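Local atomic coordinates of alpha-1,2-mannosidase (Bacteroides thetaiotaomicron, PDB entry 2WW2), a protein that probably hydrolyses alpha-mannosidic linkages with inversion of configuration, as a calcium-dependent glycoside hydrolase of family GH92. Residues Pro109-Gln121 with Leu124-Pro138. Numbering follows the deposited sequence. Where two conformers were deposited one is given.
Sequences PYNYSVTFNNGLQ and LSATSRGAVFEVSFP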
# COMPACT_ATOMS: atom_id res chain seq x y z
N PRO A 109 29.73 -22.40 13.93
CA PRO A 109 29.19 -22.78 15.24
C PRO A 109 30.26 -23.27 16.20
O PRO A 109 30.04 -23.22 17.41
CB PRO A 109 28.24 -23.95 14.90
CG PRO A 109 27.87 -23.72 13.47
CD PRO A 109 29.10 -23.14 12.82
N TYR A 110 31.38 -23.78 15.67
CA TYR A 110 32.38 -24.46 16.47
C TYR A 110 33.62 -23.58 16.70
O TYR A 110 34.54 -23.99 17.40
CB TYR A 110 32.80 -25.79 15.79
CG TYR A 110 33.33 -25.59 14.40
CD1 TYR A 110 34.69 -25.31 14.19
CD2 TYR A 110 32.50 -25.66 13.29
CE1 TYR A 110 35.18 -25.09 12.90
CE2 TYR A 110 32.98 -25.44 12.01
CZ TYR A 110 34.32 -25.17 11.82
OH TYR A 110 34.78 -24.95 10.53
N ASN A 111 33.63 -22.39 16.10
CA ASN A 111 34.74 -21.46 16.23
C ASN A 111 34.41 -20.12 15.57
O ASN A 111 33.96 -20.07 14.44
CB ASN A 111 36.02 -22.03 15.55
CG ASN A 111 37.24 -21.16 15.80
OD1 ASN A 111 37.90 -21.28 16.85
ND2 ASN A 111 37.56 -20.29 14.86
N TYR A 112 34.67 -19.04 16.28
CA TYR A 112 34.63 -17.71 15.70
C TYR A 112 36.04 -17.14 15.71
O TYR A 112 36.71 -17.12 16.76
CB TYR A 112 33.69 -16.82 16.52
CG TYR A 112 33.63 -15.38 16.00
CD1 TYR A 112 32.65 -14.98 15.10
CD2 TYR A 112 34.57 -14.44 16.41
CE1 TYR A 112 32.60 -13.66 14.61
CE2 TYR A 112 34.53 -13.12 15.94
CZ TYR A 112 33.54 -12.74 15.06
OH TYR A 112 33.51 -11.45 14.60
N SER A 113 36.51 -16.69 14.55
CA SER A 113 37.86 -16.13 14.43
C SER A 113 37.76 -14.73 13.79
O SER A 113 36.97 -14.53 12.87
CB SER A 113 38.75 -17.05 13.58
OG SER A 113 40.04 -16.49 13.37
N VAL A 114 38.52 -13.78 14.30
CA VAL A 114 38.56 -12.44 13.70
C VAL A 114 39.97 -11.87 13.83
O VAL A 114 40.67 -12.15 14.82
CB VAL A 114 37.50 -11.51 14.33
CG1 VAL A 114 37.82 -11.26 15.81
CG2 VAL A 114 37.39 -10.18 13.57
N THR A 115 40.40 -11.12 12.83
CA THR A 115 41.67 -10.40 12.91
C THR A 115 41.34 -8.93 12.81
O THR A 115 40.66 -8.48 11.86
CB THR A 115 42.61 -10.81 11.78
OG1 THR A 115 42.79 -12.23 11.84
CG2 THR A 115 43.97 -10.10 11.88
N PHE A 116 41.76 -8.17 13.81
CA PHE A 116 41.48 -6.75 13.84
C PHE A 116 42.35 -5.99 12.87
O PHE A 116 43.34 -6.53 12.36
CB PHE A 116 41.60 -6.24 15.29
CG PHE A 116 40.61 -6.89 16.22
CD1 PHE A 116 39.32 -6.40 16.32
CD2 PHE A 116 40.97 -8.02 16.97
CE1 PHE A 116 38.40 -7.00 17.17
CE2 PHE A 116 40.05 -8.63 17.82
CZ PHE A 116 38.76 -8.12 17.92
N ASN A 117 41.99 -4.75 12.59
CA ASN A 117 42.78 -3.95 11.65
C ASN A 117 44.23 -3.79 12.12
O ASN A 117 45.12 -3.64 11.29
CB ASN A 117 42.15 -2.56 11.42
CG ASN A 117 40.84 -2.61 10.63
OD1 ASN A 117 40.37 -3.69 10.21
ND2 ASN A 117 40.22 -1.44 10.43
N ASN A 118 44.46 -3.83 13.43
CA ASN A 118 45.82 -3.66 13.96
C ASN A 118 46.63 -4.96 13.91
O ASN A 118 47.77 -5.00 14.36
CB ASN A 118 45.81 -3.09 15.39
CG ASN A 118 45.09 -4.01 16.38
OD1 ASN A 118 44.82 -5.16 16.06
ND2 ASN A 118 44.78 -3.50 17.57
N GLY A 119 46.03 -6.01 13.38
CA GLY A 119 46.73 -7.27 13.19
C GLY A 119 46.54 -8.28 14.31
O GLY A 119 46.98 -9.43 14.19
N LEU A 120 45.88 -7.89 15.40
CA LEU A 120 45.66 -8.84 16.48
C LEU A 120 44.66 -9.88 15.99
O LEU A 120 43.60 -9.53 15.48
CB LEU A 120 45.12 -8.14 17.74
CG LEU A 120 44.92 -9.03 18.97
CD1 LEU A 120 45.14 -8.21 20.27
CD2 LEU A 120 43.54 -9.73 19.00
N GLN A 121 44.99 -11.16 16.15
CA GLN A 121 44.06 -12.21 15.74
C GLN A 121 43.60 -12.97 16.96
O GLN A 121 44.38 -13.20 17.88
CB GLN A 121 44.71 -13.16 14.73
CG GLN A 121 43.77 -14.31 14.24
CD GLN A 121 43.78 -15.52 15.15
OE1 GLN A 121 44.74 -15.76 15.88
NE2 GLN A 121 42.71 -16.30 15.11
N LEU A 124 37.86 -18.31 19.23
CA LEU A 124 37.33 -18.98 20.39
C LEU A 124 36.40 -20.10 19.95
O LEU A 124 35.71 -19.99 18.94
CB LEU A 124 36.57 -17.99 21.29
CG LEU A 124 35.38 -17.26 20.68
CD1 LEU A 124 34.38 -16.97 21.75
CD2 LEU A 124 35.78 -15.96 19.99
N SER A 125 36.36 -21.16 20.75
CA SER A 125 35.49 -22.30 20.50
C SER A 125 34.86 -22.65 21.83
O SER A 125 35.49 -22.46 22.88
CB SER A 125 36.32 -23.48 19.97
OG SER A 125 36.75 -23.21 18.63
N ALA A 126 33.63 -23.14 21.82
CA ALA A 126 32.92 -23.38 23.07
C ALA A 126 32.69 -24.87 23.34
O ALA A 126 32.58 -25.67 22.41
CB ALA A 126 31.57 -22.64 23.05
N THR A 127 32.60 -25.22 24.61
CA THR A 127 32.07 -26.51 25.00
C THR A 127 30.67 -26.16 25.53
O THR A 127 30.23 -25.04 25.35
CB THR A 127 32.93 -27.16 26.12
OG1 THR A 127 32.97 -26.29 27.26
CG2 THR A 127 34.38 -27.41 25.63
N SER A 128 29.99 -27.10 26.20
CA SER A 128 28.66 -26.81 26.77
C SER A 128 28.72 -25.64 27.75
O SER A 128 27.84 -24.78 27.76
CB SER A 128 28.13 -28.04 27.51
OG SER A 128 27.84 -29.10 26.60
N ARG A 129 29.75 -25.63 28.59
CA ARG A 129 29.81 -24.67 29.69
C ARG A 129 31.10 -23.83 29.71
O ARG A 129 31.21 -22.90 30.48
CB ARG A 129 29.61 -25.42 31.02
CG ARG A 129 28.26 -26.13 31.06
CD ARG A 129 28.07 -27.01 32.34
NE ARG A 129 26.87 -27.81 32.17
CZ ARG A 129 26.82 -28.92 31.45
NH1 ARG A 129 27.91 -29.37 30.84
NH2 ARG A 129 25.67 -29.59 31.34
N GLY A 130 32.04 -24.12 28.81
CA GLY A 130 33.27 -23.35 28.81
C GLY A 130 33.67 -22.90 27.42
O GLY A 130 32.93 -23.13 26.45
N ALA A 131 34.84 -22.26 27.32
CA ALA A 131 35.37 -21.82 26.02
C ALA A 131 36.89 -21.77 26.08
O ALA A 131 37.46 -21.65 27.16
CB ALA A 131 34.83 -20.43 25.64
N VAL A 132 37.54 -21.83 24.93
CA VAL A 132 38.98 -21.64 24.89
C VAL A 132 39.26 -20.65 23.77
O VAL A 132 38.64 -20.75 22.72
CB VAL A 132 39.74 -22.97 24.69
CG1 VAL A 132 41.24 -22.74 24.53
CG2 VAL A 132 39.48 -23.92 25.87
N PHE A 133 40.14 -19.67 24.03
CA PHE A 133 40.56 -18.67 23.06
C PHE A 133 42.01 -18.94 22.66
O PHE A 133 42.79 -19.45 23.48
CB PHE A 133 40.58 -17.26 23.68
CG PHE A 133 39.23 -16.67 23.99
CD1 PHE A 133 38.78 -15.53 23.32
CD2 PHE A 133 38.42 -17.22 24.98
CE1 PHE A 133 37.53 -14.96 23.61
CE2 PHE A 133 37.16 -16.66 25.27
CZ PHE A 133 36.72 -15.53 24.59
N GLU A 134 42.39 -18.54 21.45
CA GLU A 134 43.80 -18.34 21.13
C GLU A 134 43.91 -16.85 20.83
O GLU A 134 42.96 -16.26 20.31
CB GLU A 134 44.21 -19.14 19.89
CG GLU A 134 43.54 -18.57 18.61
CD GLU A 134 43.82 -19.34 17.32
OE1 GLU A 134 44.91 -19.97 17.21
OE2 GLU A 134 42.94 -19.30 16.41
N VAL A 135 45.02 -16.21 21.19
CA VAL A 135 45.23 -14.83 20.78
C VAL A 135 46.64 -14.72 20.18
O VAL A 135 47.60 -15.18 20.78
CB VAL A 135 45.13 -13.83 21.97
CG1 VAL A 135 45.37 -12.41 21.44
CG2 VAL A 135 43.78 -13.94 22.72
N SER A 136 46.73 -14.15 18.98
CA SER A 136 48.01 -13.82 18.37
C SER A 136 48.22 -12.30 18.42
O SER A 136 47.54 -11.55 17.70
CB SER A 136 48.01 -14.31 16.92
OG SER A 136 49.25 -14.09 16.30
N PHE A 137 49.14 -11.83 19.26
CA PHE A 137 49.33 -10.38 19.44
C PHE A 137 50.26 -9.82 18.36
O PHE A 137 51.21 -10.49 17.99
CB PHE A 137 49.97 -10.08 20.81
CG PHE A 137 49.03 -10.27 21.99
CD1 PHE A 137 48.07 -9.31 22.29
CD2 PHE A 137 49.11 -11.40 22.77
CE1 PHE A 137 47.23 -9.46 23.37
CE2 PHE A 137 48.27 -11.57 23.86
CZ PHE A 137 47.32 -10.60 24.15
N PRO A 138 50.02 -8.58 17.88
CA PRO A 138 50.99 -8.00 16.94
C PRO A 138 52.32 -7.77 17.63
O PRO A 138 52.35 -7.36 18.79
CB PRO A 138 50.38 -6.65 16.55
CG PRO A 138 49.18 -6.44 17.44
CD PRO A 138 48.84 -7.74 18.12
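The amide of Q121 links the strands flanking its own: NE2 donates to S113 OG on strand 111-116 and, at 3.3 Å, to E134 OE2 on strand 130-136. That carboxylate is met from above its plane, the two flat groups standing 89° apart; a long side chain with two N-H groups suits this bridging place. CG of Q121 lies anti to the backbone N (chi1 -180°) and the chain bends at chi2, which brings NE2 between S113 OG and E134 OE2. E134 has further partners in S123 and K228.

Q121 and S136 form an antiparallel hydrogen-bonded pair, S136 N to Q121 O 2.8 Å. Y112 and L124 pair likewise. Beyond the Y112-L124 pair, the small hydroxyl of S125 closes on Y110 O, OG to O 2.6 Å, on a lone pair. Beside the Q121-S136 pair branched L120 spreads its methyls, CD1 against F137 CD1 at 3.7 Å and CD2 against V135 CG1, while P138 CD packs on its CB. N118 OD1 accepts from L120 N in an Asx turn, and G119, closing the type I turn F116-G119, has the positive phi (95°) that suits glycine. Such consecutive hairpins form an antiparallel beta-meander, here in the N-terminal domain of a GH92 enzyme.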